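Long-range contacts in RidA family protein (Mycobacterium tuberculosis, PDB 3I7T), which is of unknown biochemical function but forms a homotrimer and belongs to the RidA (YjgF/YER057c/UK114) family, some members of which are imine deaminases: residues 3-8 and 22-27; 32-37 and 50-55; 39-44 and 80-85; 62-67 and 91-96; 69-74 and 112-117. All blocks are in the same frame, centred on the assembly; numbering follows the deposited sequence.

Contact 1: residues 3-8 and 22-27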
# COMPACT_ATOMS: atom_id res chain seq x y z
N SER A 3 18.83 9.23 -11.02
CA SER A 3 19.88 8.50 -10.22
C SER A 3 19.35 7.83 -8.95
O SER A 3 18.78 8.49 -8.06
CB SER A 3 21.04 9.44 -9.88
OG SER A 3 22.07 8.70 -9.25
N ARG A 4 19.58 6.52 -8.85
CA ARG A 4 18.96 5.70 -7.82
C ARG A 4 19.92 5.28 -6.70
O ARG A 4 21.02 4.83 -6.96
CB ARG A 4 18.33 4.46 -8.47
CG ARG A 4 17.61 3.47 -7.52
CD ARG A 4 16.91 2.39 -8.35
NE ARG A 4 16.40 1.28 -7.54
CZ ARG A 4 15.31 0.59 -7.84
NH1 ARG A 4 14.90 -0.40 -7.05
NH2 ARG A 4 14.61 0.90 -8.94
N THR A 5 19.48 5.44 -5.45
CA THR A 5 20.27 5.00 -4.32
C THR A 5 19.44 4.08 -3.45
O THR A 5 18.23 4.25 -3.32
CB THR A 5 20.82 6.19 -3.47
OG1 THR A 5 19.79 7.17 -3.29
CG2 THR A 5 21.97 6.87 -4.17
N MET A 6 20.10 3.10 -2.84
CA MET A 6 19.43 2.09 -2.06
C MET A 6 20.12 1.84 -0.74
O MET A 6 21.35 1.94 -0.62
CB MET A 6 19.36 0.79 -2.86
CG MET A 6 18.78 1.00 -4.23
SD MET A 6 18.56 -0.51 -5.18
CE MET A 6 20.19 -1.24 -5.14
N VAL A 7 19.32 1.51 0.26
CA VAL A 7 19.79 1.28 1.60
C VAL A 7 19.53 -0.17 1.96
O VAL A 7 18.42 -0.67 1.78
CB VAL A 7 19.08 2.22 2.61
CG1 VAL A 7 19.52 1.90 4.07
CG2 VAL A 7 19.32 3.70 2.25
N SER A 8 20.56 -0.84 2.47
CA SER A 8 20.46 -2.22 2.91
C SER A 8 20.84 -2.29 4.39
O SER A 8 21.63 -1.48 4.86
CB SER A 8 21.43 -3.08 2.11
OG SER A 8 21.74 -4.27 2.83
N ALA A 22 15.38 0.85 1.94
CA ALA A 22 14.87 2.09 1.35
C ALA A 22 15.44 2.32 -0.04
O ALA A 22 16.58 1.93 -0.33
CB ALA A 22 15.18 3.26 2.23
N VAL A 23 14.65 2.96 -0.90
CA VAL A 23 15.14 3.37 -2.21
C VAL A 23 14.75 4.81 -2.44
O VAL A 23 13.63 5.20 -2.10
CB VAL A 23 14.57 2.46 -3.33
CG1 VAL A 23 15.05 2.93 -4.72
CG2 VAL A 23 14.99 1.03 -3.09
N ARG A 24 15.69 5.60 -2.97
CA ARG A 24 15.46 7.00 -3.35
C ARG A 24 15.75 7.21 -4.85
O ARG A 24 16.79 6.78 -5.34
CB ARG A 24 16.35 7.93 -2.50
CG ARG A 24 16.39 9.39 -3.01
CD ARG A 24 17.26 10.31 -2.14
NE ARG A 24 17.02 11.73 -2.42
CZ ARG A 24 17.19 12.70 -1.53
NH1 ARG A 24 17.60 12.41 -0.29
NH2 ARG A 24 16.94 13.96 -1.86
N ILE A 25 14.81 7.80 -5.59
CA ILE A 25 15.07 8.35 -6.93
C ILE A 25 14.32 9.66 -7.03
O ILE A 25 13.17 9.74 -6.65
CB ILE A 25 14.52 7.49 -8.11
CG1 ILE A 25 14.11 6.11 -7.66
CG2 ILE A 25 15.44 7.56 -9.35
CD1 ILE A 25 12.65 6.10 -7.26
N GLY A 26 14.94 10.69 -7.58
CA GLY A 26 14.34 12.00 -7.46
C GLY A 26 14.06 12.34 -6.00
O GLY A 26 14.86 12.06 -5.11
N PRO A 27 12.90 12.95 -5.74
CA PRO A 27 12.68 13.40 -4.37
C PRO A 27 11.96 12.31 -3.58
O PRO A 27 11.81 12.43 -2.35
CB PRO A 27 11.76 14.61 -4.56
CG PRO A 27 10.98 14.30 -5.86
CD PRO A 27 11.71 13.16 -6.58
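A22, V23 and T5 bury the most surface in the pairing of strands 4-7 and 22-25, which run antiparallel at one border of the sheet of the RidA fold. T5 forms a hydrogen-bonded pair with R24, bonded in both directions: T5 N reaches R24 O at 3.0 Å, and R24 N returns to T5 O at 2.9 Å with an almost straight N-H...O angle of 172°. At the next hydrogen-bonded pair, V7 N donates to A22 O at 2.8 Å, while the return bond from A22 N to V7 O is weak. On the side-chain face of this pair the methyl of A22 meets CB of V7 at 4.1 Å. On the same face T5 and R24 point the same way side by side, with T5 OG1 3.6 Å from R24 CB; the R24 chain then runs on, extended, to hydrogen-bond A59 O through NH1.

V23 lies on the other face and is touched by two neighbours, one on each methyl. Its CG1, anti to the backbone N (chi1 178°), sits over one face of the R4 guanidinium, 3.5 Å from R4 NE, whereas V23 CG2 meets M6 CG at 4.0 Å. The extended R4 chain thus lies across the valine before NH2 bonds V66 O of the second subunit.

The two faces have different surroundings. Helix 41-58 covers the face of V7 and A22, with A55 against A22, whereas the second subunit packs V96 on V23 and V67 on I25; strand 28-35 continues the sheet beyond strand 22-25.

Contact 2: residues 32-37 and 50-55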
# COMPACT_ATOMS: atom_id res chain seq x y z
N ALA A 32 10.70 -0.02 2.99
CA ALA A 32 10.13 -1.36 3.12
C ALA A 32 9.23 -1.49 4.34
O ALA A 32 9.35 -0.73 5.30
CB ALA A 32 11.28 -2.40 3.22
N GLY A 33 8.33 -2.48 4.30
CA GLY A 33 7.61 -2.87 5.52
C GLY A 33 8.65 -3.13 6.59
O GLY A 33 9.63 -3.86 6.37
N THR A 34 8.46 -2.51 7.75
CA THR A 34 9.43 -2.62 8.82
C THR A 34 8.82 -3.14 10.10
O THR A 34 7.83 -2.60 10.57
CB THR A 34 10.02 -1.25 9.14
OG1 THR A 34 10.53 -0.67 7.92
CG2 THR A 34 11.14 -1.38 10.17
N THR A 35 9.44 -4.16 10.69
CA THR A 35 8.99 -4.63 11.99
C THR A 35 9.98 -4.21 13.07
O THR A 35 11.05 -3.65 12.79
CB THR A 35 8.81 -6.15 12.02
OG1 THR A 35 10.06 -6.76 11.72
CG2 THR A 35 7.77 -6.59 11.01
N GLY A 36 9.63 -4.48 14.32
CA GLY A 36 10.44 -4.02 15.42
C GLY A 36 10.75 -5.08 16.44
O GLY A 36 9.98 -6.02 16.62
N SER A 37 11.89 -4.94 17.11
CA SER A 37 12.21 -5.75 18.26
C SER A 37 11.42 -5.24 19.47
O SER A 37 10.85 -4.15 19.44
CB SER A 37 13.72 -5.71 18.55
OG SER A 37 14.47 -5.94 17.37
N ARG A 50 11.96 3.64 14.68
CA ARG A 50 13.38 3.95 14.76
C ARG A 50 14.12 3.44 13.52
O ARG A 50 14.97 4.14 12.97
CB ARG A 50 14.03 3.38 16.02
CG ARG A 50 15.42 3.99 16.29
CD ARG A 50 16.34 3.01 16.99
N ARG A 51 13.80 2.23 13.08
CA ARG A 51 14.43 1.65 11.90
C ARG A 51 14.03 2.39 10.62
O ARG A 51 14.85 2.58 9.71
CB ARG A 51 14.10 0.16 11.80
CG ARG A 51 14.68 -0.66 12.95
CD ARG A 51 13.99 -2.03 13.07
NE ARG A 51 14.41 -2.67 14.32
CZ ARG A 51 15.55 -3.35 14.47
NH1 ARG A 51 16.35 -3.53 13.43
NH2 ARG A 51 15.86 -3.87 15.64
N ILE A 52 12.77 2.79 10.53
CA ILE A 52 12.36 3.65 9.42
C ILE A 52 13.19 4.93 9.34
O ILE A 52 13.67 5.31 8.27
CB ILE A 52 10.86 3.95 9.50
CG1 ILE A 52 10.12 2.65 9.19
CG2 ILE A 52 10.46 5.07 8.52
CD1 ILE A 52 8.64 2.69 9.46
N GLU A 53 13.36 5.60 10.48
CA GLU A 53 14.21 6.79 10.56
C GLU A 53 15.64 6.50 10.10
O GLU A 53 16.20 7.25 9.31
CB GLU A 53 14.23 7.34 11.99
CG GLU A 53 14.92 8.70 12.09
CD GLU A 53 14.69 9.41 13.43
OE1 GLU A 53 14.75 8.75 14.49
OE2 GLU A 53 14.50 10.64 13.42
N ILE A 54 16.22 5.40 10.58
CA ILE A 54 17.58 5.03 10.22
C ILE A 54 17.69 4.83 8.70
O ILE A 54 18.65 5.30 8.06
CB ILE A 54 18.03 3.75 10.95
CG1 ILE A 54 18.11 3.99 12.46
CG2 ILE A 54 19.37 3.24 10.41
CD1 ILE A 54 18.43 2.71 13.25
N ALA A 55 16.72 4.14 8.12
CA ALA A 55 16.74 3.87 6.69
C ALA A 55 16.57 5.18 5.93
O ALA A 55 17.34 5.48 5.01
CB ALA A 55 15.67 2.86 6.31
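T34 is the one residue of 32-37 that meets both R51 and I52 of helix 41-58, in the helix-over-sheet layer of the RidA (YjgF-like) alpha/beta fold. The short helix and strand segments lie at 138° between their N-to-C directions, and T34 turns its two branches to different neighbours on the helix. With chi1 at -54° its methyl is anti to the backbone N, which brings T34 CG2 to 3.7 Å from R51 CB. The hydroxyl branch, beside the backbone N, lies against the flank of I52, T34 OG1 being 3.6 Å from I52 CG1. Although it meets carbon there, OG1 is well supplied: T34 OG1 donates to A32 O at 2.9 Å, approaching from above the carbonyl plane, and accepts a bond from NH1 of R21. Two bonds therefore fix the rotation of this buried threonine.

I52 presents its longer branch: CG1 is anti to the carbonyl carbon, and its CG1 and CD1 pass across the side of T34, while strand 112-119 supplies I114 and A116 as further neighbours of the isoleucine.

R51 leaves the helix toward the strand and stays extended from CG to NE, which lays its CB and CD against T34 CG2 and T35 O. Its guanidinium is held by a salt bridge from NE to OD2 of D47, which also accepts the amide of S37; one carboxylate oxygen thus ties the helix to the loop that follows the strand. Next to this bridge, CD of R51 lies 3.4 Å from the carbonyl oxygen T35 O.

Contact 3: residues 39-44 and 80-85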
# COMPACT_ATOMS: atom_id res chain seq x y z
N ASP A 39 9.10 -6.74 23.24
CA ASP A 39 8.21 -7.79 23.70
C ASP A 39 6.74 -7.49 23.42
O ASP A 39 5.95 -8.41 23.24
CB ASP A 39 8.40 -8.05 25.20
N ASP A 40 6.37 -6.21 23.38
CA ASP A 40 4.95 -5.87 23.26
C ASP A 40 4.71 -4.82 22.19
O ASP A 40 5.65 -4.20 21.69
CB ASP A 40 4.38 -5.41 24.60
CG ASP A 40 2.85 -5.50 24.65
OD1 ASP A 40 2.29 -5.11 25.70
OD2 ASP A 40 2.21 -5.97 23.67
N ILE A 41 3.44 -4.61 21.84
CA ILE A 41 3.14 -3.81 20.67
C ILE A 41 3.73 -2.40 20.73
O ILE A 41 4.26 -1.92 19.74
CB ILE A 41 1.63 -3.82 20.27
CG1 ILE A 41 1.52 -3.75 18.73
CG2 ILE A 41 0.84 -2.73 21.00
CD1 ILE A 41 0.10 -3.63 18.18
N ALA A 42 3.68 -1.74 21.89
CA ALA A 42 4.26 -0.41 21.98
C ALA A 42 5.75 -0.41 21.64
O ALA A 42 6.20 0.36 20.82
CB ALA A 42 4.03 0.21 23.35
N ALA A 43 6.53 -1.29 22.29
CA ALA A 43 7.97 -1.32 22.06
C ALA A 43 8.30 -1.63 20.60
O ALA A 43 9.22 -1.06 20.03
CB ALA A 43 8.62 -2.34 22.98
N GLN A 44 7.55 -2.56 20.01
CA GLN A 44 7.75 -2.95 18.62
C GLN A 44 7.43 -1.81 17.67
O GLN A 44 8.13 -1.61 16.68
CB GLN A 44 6.90 -4.17 18.28
CG GLN A 44 7.39 -5.46 18.95
CD GLN A 44 6.75 -6.70 18.34
OE1 GLN A 44 6.05 -6.62 17.33
NE2 GLN A 44 6.99 -7.85 18.96
N ARG A 80 -4.67 1.78 20.03
CA ARG A 80 -4.26 2.93 20.82
C ARG A 80 -2.82 2.90 21.27
O ARG A 80 -2.17 3.93 21.31
CB ARG A 80 -5.18 3.13 22.01
CG ARG A 80 -6.25 4.16 21.73
CD ARG A 80 -7.04 4.50 22.97
NE ARG A 80 -8.19 5.32 22.60
CZ ARG A 80 -8.11 6.60 22.27
NH1 ARG A 80 -6.93 7.22 22.27
NH2 ARG A 80 -9.21 7.27 21.93
N GLU A 81 -2.32 1.72 21.63
CA GLU A 81 -0.93 1.55 22.02
C GLU A 81 -0.04 1.93 20.84
O GLU A 81 1.01 2.56 21.01
CB GLU A 81 -0.65 0.11 22.45
CG GLU A 81 -1.02 -0.23 23.91
CD GLU A 81 -0.37 -1.55 24.41
OE1 GLU A 81 0.86 -1.59 24.70
OE2 GLU A 81 -1.11 -2.55 24.53
N VAL A 82 -0.46 1.55 19.64
CA VAL A 82 0.30 1.82 18.43
C VAL A 82 0.18 3.29 18.05
O VAL A 82 1.18 3.97 17.81
CB VAL A 82 -0.18 0.94 17.25
CG1 VAL A 82 0.58 1.28 15.99
CG2 VAL A 82 0.02 -0.51 17.58
N GLY A 83 -1.06 3.80 18.03
CA GLY A 83 -1.30 5.21 17.74
C GLY A 83 -0.50 6.18 18.59
O GLY A 83 0.00 7.18 18.08
N GLU A 84 -0.40 5.92 19.89
CA GLU A 84 0.33 6.79 20.79
C GLU A 84 1.77 6.98 20.35
O GLU A 84 2.30 8.09 20.39
CB GLU A 84 0.32 6.23 22.21
CG GLU A 84 -0.98 6.44 22.94
CD GLU A 84 -1.01 5.72 24.27
OE1 GLU A 84 0.04 5.69 24.96
OE2 GLU A 84 -2.08 5.18 24.62
N VAL A 85 2.41 5.89 19.96
CA VAL A 85 3.78 5.93 19.47
C VAL A 85 3.89 6.66 18.12
O VAL A 85 4.83 7.42 17.88
CB VAL A 85 4.38 4.50 19.37
CG1 VAL A 85 5.76 4.54 18.77
CG2 VAL A 85 4.39 3.82 20.73
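Two helices lie next to each other on one face of the sheet of this RidA-family subunit, and they meet where the first turn of helix 41-58 faces helix 79-90. I41 and E81 make much of the contact. The isoleucine is turned to chi1 -145°, away from a staggered value, and I41 CG2 lies against E81, 3.5 Å from CB and 3.8 Å from the carboxylate carbon CD. Its other branch points at V82, where CG1 of I41 lies 3.8 Å from CG2 of V82; the still shorter approach of the I41 terminal methyl to the same valine is doubtful. These two side chains cross at about a right angle.

Beside this apolar pair, E81 spreads over the start of helix 41-58. E81 OE1 lies 3.9 Å from CB of A42, and equally 3.9 Å from OD1 of D40, with the two carboxylate planes 84° apart. Such like charges would be expected to disfavour each other, but the charge of D40 is probably offset by R78, which forms a salt bridge with OD2; D40 OD2 also accepts I41 N at 2.6 Å, the amide coming from above the carboxylate plane. One turn along, V85 brings CG2 to 3.9 Å from A42 O.

The contact is thus apolar toward the sheet and acidic on the side of D40 and E81. On the sheet, V73 of strand 66-73 touches both I41 and V82, and I71 touches V82; further along helix 41-58, T45 touches V82 and V85, while L49 packs on V85.

Contact 4: residues 62-67 and 91-96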
# COMPACT_ATOMS: atom_id res chain seq x y z
N THR A 62 14.33 12.57 6.33
CA THR A 62 14.00 12.57 7.76
C THR A 62 12.52 12.22 7.93
O THR A 62 11.76 12.17 6.95
CB THR A 62 14.30 13.94 8.47
OG1 THR A 62 13.35 14.92 8.06
CG2 THR A 62 15.72 14.47 8.15
N LEU A 63 12.10 11.99 9.17
CA LEU A 63 10.67 11.77 9.42
C LEU A 63 9.79 12.91 8.89
O LEU A 63 8.66 12.67 8.48
CB LEU A 63 10.41 11.57 10.91
CG LEU A 63 11.02 10.26 11.41
CD1 LEU A 63 10.98 10.20 12.93
CD2 LEU A 63 10.26 9.09 10.79
N ALA A 64 10.30 14.14 8.94
CA ALA A 64 9.56 15.31 8.44
C ALA A 64 9.27 15.23 6.94
O ALA A 64 8.49 16.03 6.40
CB ALA A 64 10.32 16.58 8.76
N ASP A 65 9.90 14.30 6.24
CA ASP A 65 9.65 14.14 4.80
C ASP A 65 8.55 13.11 4.50
O ASP A 65 8.06 13.02 3.36
CB ASP A 65 10.93 13.76 4.05
CG ASP A 65 11.97 14.83 4.07
OD1 ASP A 65 11.63 16.00 3.84
OD2 ASP A 65 13.15 14.49 4.32
N VAL A 66 8.20 12.33 5.51
CA VAL A 66 7.23 11.24 5.36
C VAL A 66 5.81 11.78 5.06
O VAL A 66 5.29 12.64 5.78
CB VAL A 66 7.24 10.35 6.63
CG1 VAL A 66 6.05 9.37 6.62
CG2 VAL A 66 8.58 9.64 6.76
N VAL A 67 5.21 11.32 3.96
CA VAL A 67 3.89 11.79 3.57
C VAL A 67 2.85 10.72 3.83
O VAL A 67 1.65 11.02 3.95
CB VAL A 67 3.81 12.21 2.07
CG1 VAL A 67 4.70 13.46 1.80
CG2 VAL A 67 4.19 11.05 1.15
N GLY A 91 3.17 13.78 15.45
CA GLY A 91 2.17 14.75 15.87
C GLY A 91 2.21 16.06 15.10
O GLY A 91 1.15 16.63 14.80
N LYS A 92 3.40 16.55 14.78
CA LYS A 92 3.52 17.79 14.00
C LYS A 92 3.47 17.50 12.50
O LYS A 92 2.78 18.18 11.74
CB LYS A 92 4.83 18.50 14.33
CG LYS A 92 5.20 18.48 15.80
CD LYS A 92 6.71 18.66 16.03
CE LYS A 92 7.51 17.41 15.58
NZ LYS A 92 7.77 17.37 14.12
N ILE A 93 4.20 16.47 12.09
CA ILE A 93 4.35 16.11 10.69
C ILE A 93 3.04 15.64 10.04
O ILE A 93 2.63 16.15 8.98
CB ILE A 93 5.46 15.05 10.55
CG1 ILE A 93 6.78 15.61 11.11
CG2 ILE A 93 5.57 14.59 9.10
CD1 ILE A 93 7.73 14.55 11.74
N ARG A 94 2.41 14.68 10.68
CA ARG A 94 1.09 14.23 10.31
C ARG A 94 1.00 13.72 8.87
O ARG A 94 0.27 14.27 8.09
CB ARG A 94 0.10 15.33 10.52
CG ARG A 94 -0.44 15.35 11.79
CD ARG A 94 -0.69 16.69 12.19
N PRO A 95 1.73 12.69 8.54
CA PRO A 95 1.54 12.06 7.26
C PRO A 95 0.14 11.44 7.27
O PRO A 95 -0.48 11.37 8.33
CB PRO A 95 2.60 10.96 7.28
CG PRO A 95 2.65 10.53 8.72
CD PRO A 95 2.45 11.82 9.50
N VAL A 96 -0.36 11.00 6.12
CA VAL A 96 -1.58 10.18 6.13
C VAL A 96 -1.21 8.77 6.62
O VAL A 96 -0.05 8.37 6.51
CB VAL A 96 -2.23 10.11 4.74
CG1 VAL A 96 -2.34 11.53 4.14
CG2 VAL A 96 -1.41 9.17 3.82
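I93 turns CG1 anti to its own carbonyl carbon (chi1 -59°), which sends CD1 over the short 3-10 turn at 63-65 and leaves CG2 facing backbone carbonyls of L63 and V66. I93 CD1 comes to 3.8 Å from A64 N and 4.1 Å from L63 CB, while I93 CG2 lies 3.7 Å from L63 O. One side chain thereby touches L63 and A64 of the turn, each branch meeting a different part of it. R94 then takes a left-handed backbone conformation (phi 58°), and P95, next in the chain, also faces the start of strand 66-73.

The proline ring brings P95 CB to 3.9 Å from CG1 of V66, the two side chains crossing at a slant, and the same CB is 3.5 Å from V67 O. The carbonyl V67 O also accepts V96 N at 3.0 Å, the amide standing above its plane, which ties the loop after helix 79-90 to the strand. F90, the last residue of helix 79-90, packs on L63, V66 and P95, and L56 of helix 41-58 lies on L63 and V66.

The contact is made mainly by apolar side chains, partly against backbone carbonyls, with one backbone hydrogen bond setting the alignment. Carbonyl V66 O, although approached by the carbons of I93 and P95, is used by R4 of the third subunit, so the strand start offers a carbonyl to the trimer interface, as R94 O of the loop does to S20 of the same subunit.

Contact 5: residues 69-74 and 112-117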
# COMPACT_ATOMS: atom_id res chain seq x y z
N THR A 69 2.31 6.77 6.02
CA THR A 69 2.66 5.51 6.69
C THR A 69 1.52 4.52 6.49
O THR A 69 0.38 4.91 6.18
CB THR A 69 2.92 5.68 8.20
OG1 THR A 69 1.78 6.29 8.81
CG2 THR A 69 4.15 6.54 8.46
N ARG A 70 1.82 3.24 6.64
CA ARG A 70 0.79 2.21 6.56
C ARG A 70 1.16 1.21 7.62
O ARG A 70 2.32 0.78 7.67
CB ARG A 70 0.77 1.55 5.18
CG ARG A 70 -0.31 0.48 5.01
CD ARG A 70 -0.41 -0.00 3.55
NE ARG A 70 -0.96 1.04 2.68
CZ ARG A 70 -0.25 1.76 1.81
NH1 ARG A 70 -0.85 2.68 1.08
NH2 ARG A 70 1.05 1.55 1.67
N ILE A 71 0.19 0.88 8.47
CA ILE A 71 0.43 0.07 9.65
C ILE A 71 -0.39 -1.22 9.61
O ILE A 71 -1.61 -1.17 9.54
CB ILE A 71 0.06 0.86 10.94
CG1 ILE A 71 0.82 2.19 10.99
CG2 ILE A 71 0.32 0.01 12.20
CD1 ILE A 71 0.35 3.10 12.08
N TYR A 72 0.29 -2.36 9.64
CA TYR A 72 -0.34 -3.66 9.80
C TYR A 72 -0.16 -4.14 11.22
O TYR A 72 0.96 -4.20 11.72
CB TYR A 72 0.31 -4.69 8.87
CG TYR A 72 0.42 -4.23 7.43
CD1 TYR A 72 -0.67 -4.32 6.58
CD2 TYR A 72 1.61 -3.71 6.93
CE1 TYR A 72 -0.59 -3.90 5.26
CE2 TYR A 72 1.70 -3.29 5.61
CZ TYR A 72 0.59 -3.39 4.78
OH TYR A 72 0.67 -2.97 3.46
N VAL A 73 -1.27 -4.51 11.86
CA VAL A 73 -1.22 -5.04 13.21
C VAL A 73 -1.89 -6.40 13.29
O VAL A 73 -2.78 -6.72 12.49
CB VAL A 73 -1.85 -4.08 14.23
CG1 VAL A 73 -1.00 -2.85 14.38
CG2 VAL A 73 -3.30 -3.73 13.81
N THR A 74 -1.47 -7.23 14.24
CA THR A 74 -2.11 -8.52 14.39
C THR A 74 -3.33 -8.43 15.31
O THR A 74 -4.16 -9.33 15.32
CB THR A 74 -1.13 -9.65 14.82
OG1 THR A 74 -0.50 -9.33 16.08
CG2 THR A 74 -0.06 -9.88 13.74
N VAL A 112 3.37 -5.91 14.72
CA VAL A 112 3.14 -4.68 13.97
C VAL A 112 4.19 -4.55 12.87
O VAL A 112 5.35 -4.89 13.07
CB VAL A 112 3.11 -3.41 14.89
CG1 VAL A 112 4.39 -3.26 15.68
CG2 VAL A 112 2.87 -2.16 14.06
N GLU A 113 3.77 -4.11 11.69
CA GLU A 113 4.71 -3.78 10.62
C GLU A 113 4.32 -2.42 10.03
O GLU A 113 3.14 -2.14 9.85
CB GLU A 113 4.70 -4.86 9.55
CG GLU A 113 5.64 -4.58 8.36
CD GLU A 113 5.94 -5.84 7.57
OE1 GLU A 113 5.76 -6.94 8.12
OE2 GLU A 113 6.34 -5.74 6.39
N ILE A 114 5.32 -1.59 9.74
CA ILE A 114 5.06 -0.25 9.23
C ILE A 114 5.81 0.03 7.93
O ILE A 114 7.02 -0.22 7.84
CB ILE A 114 5.42 0.81 10.30
CG1 ILE A 114 4.70 0.44 11.61
CG2 ILE A 114 5.10 2.24 9.79
CD1 ILE A 114 4.97 1.37 12.77
N GLU A 115 5.10 0.55 6.93
CA GLU A 115 5.72 1.08 5.73
C GLU A 115 5.72 2.60 5.76
O GLU A 115 4.93 3.22 6.48
CB GLU A 115 4.90 0.66 4.51
CG GLU A 115 4.83 -0.82 4.30
CD GLU A 115 3.87 -1.17 3.17
OE1 GLU A 115 3.16 -0.26 2.71
OE2 GLU A 115 3.83 -2.34 2.74
N ALA A 116 6.57 3.22 4.94
CA ALA A 116 6.53 4.66 4.83
C ALA A 116 6.90 5.12 3.41
O ALA A 116 7.72 4.49 2.73
CB ALA A 116 7.47 5.29 5.85
N ASP A 117 6.25 6.20 2.97
CA ASP A 117 6.64 6.91 1.76
C ASP A 117 7.02 8.31 2.16
O ASP A 117 6.35 8.93 2.99
CB ASP A 117 5.49 6.96 0.75
CG ASP A 117 5.09 5.59 0.27
OD1 ASP A 117 5.94 4.89 -0.30
OD2 ASP A 117 3.91 5.21 0.47
O HOH W 1 2.84 2.96 -0.23
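R70 and E115 point the same way side by side from the antiparallel strands 66-73 and 112-119, neighbouring strands of the RidA-fold sheet, with Y72 crossing E115 obliquely. The R70 chain bends at chi3 (-69°), which swings R70 NH2 back to E115 OE1 at 3.0 Å in a salt bridge. The carboxylate oxygen lies in the guanidinium plane, although the two flat groups stand 79° apart. The other oxygen, E115 OE2, meets the edge of the Y72 ring, where Y72 OH makes a weak 3.3 Å bond to it; S98 of the second subunit gives OE2 a further hydrogen bond. R70 NH1 binds E115 of the third subunit, so arginine and glutamate are interlinked through the trimer.

On the opposite face apolar groups meet: I71 CG2 and V73 CG1 both touch V112 CG2, at 3.8 and 3.9 Å, beneath helices 41-58 and 79-90. Between the faces, R70 and Y72 form hydrogen-bonded pairs with E115 and E113, Y72 O taking E113 N at 2.8 Å. Also in the guanidinium plane, the same R70 NH2 gives its second bond to a water at 3.0 Å, which donates to D117 OD2 at 2.6 Å.

How the contacts relate
Contact 5 is fully buried; the other four are partly buried. Contacts 1 and 5 both pair antiparallel strands, but contact 1 lies at the sheet border with no salt bridge between its segments, whereas contact 5 has a salt bridge on the face turned to the trimer. Contacts 2 and 3 share helix 41-58, the first setting it on the sheet and the second beside helix 79-90; contact 3 rests on the apolar face of contact 5. Contact 4 holds the start of strand 66-73, on which the loop after helix 79-90 packs. Between subunits, R4 of contact 1 bonds V66 of contact 4, although within one chain those contacts do not touch.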